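PDB 7BVF: probable arabinosyltransferase B, which transfers arabinose units at the mycobacterial cell membrane, polymerising them into the arabinan of the cell-wall arabinogalactan. Local coordinates for residues W58-Q63 with P1075-L1080. Sequence-based numbering, arbitrary orientation.
Sequences WPQRGQ and PAQLEL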
ATOM      1  N   TRP A  58     -39.109 -23.812  23.414  1.00 37.51           N
ATOM      2  CA  TRP A  58     -38.897 -23.842  24.864  1.00 37.51           C
ATOM      3  C   TRP A  58     -40.238 -23.575  25.567  1.00 37.51           C
ATOM      4  O   TRP A  58     -41.205 -23.266  24.889  1.00 37.51           O
ATOM      5  CB  TRP A  58     -37.801 -22.823  25.086  1.00 37.51           C
ATOM      6  CG  TRP A  58     -37.462 -22.447  26.477  1.00 37.51           C
ATOM      7  CD1 TRP A  58     -36.532 -23.018  27.272  1.00 37.51           C
ATOM      8  CD2 TRP A  58     -37.993 -21.337  27.202  1.00 37.51           C
ATOM      9  NE1 TRP A  58     -36.469 -22.354  28.455  1.00 37.51           N
ATOM     10  CE2 TRP A  58     -37.356 -21.325  28.442  1.00 37.51           C
ATOM     11  CE3 TRP A  58     -38.958 -20.370  26.932  1.00 37.51           C
ATOM     12  CZ2 TRP A  58     -37.645 -20.379  29.408  1.00 37.51           C
ATOM     13  CZ3 TRP A  58     -39.238 -19.422  27.878  1.00 37.51           C
ATOM     14  CH2 TRP A  58     -38.593 -19.439  29.101  1.00 37.51           C
ATOM     15  N   PRO A  59     -40.415 -23.702  26.896  1.00 41.09           N
ATOM     16  CA  PRO A  59     -40.120 -24.852  27.755  1.00 41.09           C
ATOM     17  C   PRO A  59     -39.126 -26.025  27.616  1.00 41.09           C
ATOM     18  O   PRO A  59     -38.145 -25.877  28.336  1.00 41.09           O
ATOM     19  CB  PRO A  59     -41.543 -25.108  28.186  1.00 41.09           C
ATOM     20  CG  PRO A  59     -41.899 -23.732  28.663  1.00 41.09           C
ATOM     21  CD  PRO A  59     -41.163 -22.800  27.729  1.00 41.09           C
ATOM     22  N   GLN A  60     -39.437 -27.111  26.884  1.00 44.60           N
ATOM     23  CA  GLN A  60     -38.651 -28.363  26.571  1.00 44.60           C
ATOM     24  C   GLN A  60     -39.170 -29.559  27.372  1.00 44.60           C
ATOM     25  O   GLN A  60     -39.782 -30.443  26.777  1.00 44.60           O
ATOM     26  CB  GLN A  60     -37.128 -28.399  26.747  1.00 44.60           C
ATOM     27  CG  GLN A  60     -36.304 -27.452  25.906  1.00 44.60           C
ATOM     28  CD  GLN A  60     -36.557 -27.725  24.464  1.00 44.60           C
ATOM     29  OE1 GLN A  60     -37.475 -28.426  24.135  1.00 44.60           O
ATOM     30  NE2 GLN A  60     -35.773 -27.152  23.592  1.00 44.60           N
ATOM     31  N   ARG A  61     -38.774 -29.667  28.633  1.00 52.37           N
ATOM     32  CA  ARG A  61     -39.232 -30.694  29.556  1.00 52.37           C
ATOM     33  C   ARG A  61     -40.318 -30.191  30.493  1.00 52.37           C
ATOM     34  O   ARG A  61     -40.658 -30.881  31.458  1.00 52.37           O
ATOM     35  CB  ARG A  61     -38.054 -31.237  30.368  1.00 52.37           C
ATOM     36  CG  ARG A  61     -37.329 -32.407  29.718  1.00 52.37           C
ATOM     37  CD  ARG A  61     -36.281 -31.935  28.724  1.00 52.37           C
ATOM     38  NE  ARG A  61     -35.208 -31.185  29.370  1.00 52.37           N
ATOM     39  CZ  ARG A  61     -34.242 -30.547  28.714  1.00 52.37           C
ATOM     40  NH1 ARG A  61     -34.211 -30.568  27.389  1.00 52.37           N
ATOM     41  NH2 ARG A  61     -33.306 -29.889  29.384  1.00 52.37           N
ATOM     42  N   GLY A  62     -40.872 -29.012  30.226  1.00 54.67           N
ATOM     43  CA  GLY A  62     -41.827 -28.408  31.130  1.00 54.67           C
ATOM     44  C   GLY A  62     -41.199 -28.055  32.460  1.00 54.67           C
ATOM     45  O   GLY A  62     -41.744 -28.386  33.516  1.00 54.67           O
ATOM     46  N   GLN A  63     -40.042 -27.391  32.425  1.00 55.11           N
ATOM     47  CA  GLN A  63     -39.345 -27.042  33.654  1.00 55.11           C
ATOM     48  C   GLN A  63     -38.801 -25.621  33.679  1.00 55.11           C
ATOM     49  O   GLN A  63     -38.199 -25.236  34.687  1.00 55.11           O
ATOM     50  CB  GLN A  63     -38.196 -28.027  33.917  1.00 55.11           C
ATOM     51  CG  GLN A  63     -38.651 -29.319  34.562  1.00 55.11           C
ATOM     52  CD  GLN A  63     -39.507 -29.083  35.790  1.00 55.11           C
ATOM     53  OE1 GLN A  63     -40.602 -29.633  35.912  1.00 55.11           O
ATOM     54  NE2 GLN A  63     -39.009 -28.269  36.712  1.00 55.11           N
ATOM     55  N   PRO A1075     -28.015 -28.480  26.440  1.00 34.60           N
ATOM     56  CA  PRO A1075     -28.444 -28.348  25.044  1.00 34.60           C
ATOM     57  C   PRO A1075     -29.925 -28.659  24.886  1.00 34.60           C
ATOM     58  O   PRO A1075     -30.595 -29.155  25.793  1.00 34.60           O
ATOM     59  CB  PRO A1075     -27.568 -29.362  24.299  1.00 34.60           C
ATOM     60  CG  PRO A1075     -27.068 -30.289  25.344  1.00 34.60           C
ATOM     61  CD  PRO A1075     -26.940 -29.472  26.590  1.00 34.60           C
ATOM     62  N   ALA A1076     -30.436 -28.359  23.698  1.00 36.20           N
ATOM     63  CA  ALA A1076     -31.860 -28.429  23.414  1.00 36.20           C
ATOM     64  C   ALA A1076     -32.203 -29.640  22.555  1.00 36.20           C
ATOM     65  O   ALA A1076     -31.352 -30.215  21.873  1.00 36.20           O
ATOM     66  CB  ALA A1076     -32.324 -27.152  22.713  1.00 36.20           C
ATOM     67  N   GLN A1077     -33.475 -30.024  22.607  1.00 41.36           N
ATOM     68  CA  GLN A1077     -34.039 -31.006  21.693  1.00 41.36           C
ATOM     69  C   GLN A1077     -34.597 -30.281  20.477  1.00 41.36           C
ATOM     70  O   GLN A1077     -35.190 -29.206  20.602  1.00 41.36           O
ATOM     71  CB  GLN A1077     -35.131 -31.817  22.385  1.00 41.36           C
ATOM     72  CG  GLN A1077     -34.732 -32.320  23.755  1.00 41.36           C
ATOM     73  CD  GLN A1077     -35.922 -32.743  24.588  1.00 41.36           C
ATOM     74  OE1 GLN A1077     -37.070 -32.600  24.170  1.00 41.36           O
ATOM     75  NE2 GLN A1077     -35.652 -33.270  25.775  1.00 41.36           N
ATOM     76  N   LEU A1078     -34.418 -30.874  19.297  1.00 37.03           N
ATOM     77  CA  LEU A1078     -34.445 -30.094  18.071  1.00 37.03           C
ATOM     78  C   LEU A1078     -35.691 -30.254  17.210  1.00 37.03           C
ATOM     79  O   LEU A1078     -35.848 -29.479  16.264  1.00 37.03           O
ATOM     80  CB  LEU A1078     -33.214 -30.416  17.217  1.00 37.03           C
ATOM     81  CG  LEU A1078     -32.668 -29.199  16.476  1.00 37.03           C
ATOM     82  CD1 LEU A1078     -32.404 -28.075  17.455  1.00 37.03           C
ATOM     83  CD2 LEU A1078     -31.415 -29.553  15.704  1.00 37.03           C
ATOM     84  N   GLU A1079     -36.571 -31.221  17.481  1.00 41.48           N
ATOM     85  CA  GLU A1079     -37.865 -31.283  16.794  1.00 41.48           C
ATOM     86  C   GLU A1079     -37.675 -31.337  15.273  1.00 41.48           C
ATOM     87  O   GLU A1079     -37.872 -30.354  14.553  1.00 41.48           O
ATOM     88  CB  GLU A1079     -38.756 -30.104  17.201  1.00 41.48           C
ATOM     89  CG  GLU A1079     -40.172 -30.170  16.653  1.00 41.48           C
ATOM     90  CD  GLU A1079     -41.098 -30.977  17.532  1.00 41.48           C
ATOM     91  OE1 GLU A1079     -40.843 -31.054  18.751  1.00 41.48           O
ATOM     92  OE2 GLU A1079     -42.083 -31.534  17.007  1.00 41.48           O
ATOM     93  N   LEU A1080     -37.170 -32.481  14.822  1.00 39.86           N
ATOM     94  CA  LEU A1080     -36.831 -32.670  13.421  1.00 39.86           C
ATOM     95  C   LEU A1080     -38.027 -33.180  12.617  1.00 39.86           C
ATOM     96  O   LEU A1080     -39.032 -33.648  13.158  1.00 39.86           O
ATOM     97  CB  LEU A1080     -35.659 -33.638  13.289  1.00 39.86           C
ATOM     98  CG  LEU A1080     -34.317 -33.108  13.780  1.00 39.86           C
ATOM     99  CD1 LEU A1080     -33.415 -34.254  14.183  1.00 39.86           C
ATOM    100  CD2 LEU A1080     -33.665 -32.275  12.699  1.00 39.86           C
TER
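Gln1077 reaches from its loop to touch Arg61 and pass alongside Gln60, and the contact is carried by van der Waals touch, with no hydrogen bond or salt bridge joining 58-63 to 1075-1080. Its CG stands beside the backbone N (chi1 -47°) and the chain then runs extended, which carries NE2 of Gln1077 to 3.3 Å from CD of Arg61. NE2 of Gln1077 also lies near the guanidinium plane, at its edge, 3.5 Å from NH1 of Arg61; both are donors, so they do not bond. Arg61 folds at chi2 and chi3, bringing NH1 round toward Gln1077, with the carbonyl O of Pro1075 farther off at 4.2 Å from NH1. Gln60 and Gln1077 run past one another antiparallel, their amide planes turned 43° apart. NE2 of Gln60 rests 3.6 Å from CB of Ala1076. This is a surface contact between mostly polar side chains. It joins the loop after strand 49-56, in the concanavalin-like domain, to the C-terminal domain loop leading into strand 1080-1084. That strand pairs antiparallel with 49-56, extending the N-terminal sheet as its outermost strand within this chain, and Leu1078, backbone-bonded to Met55, packs on Ala54 and on Ile206 of strand 202-214.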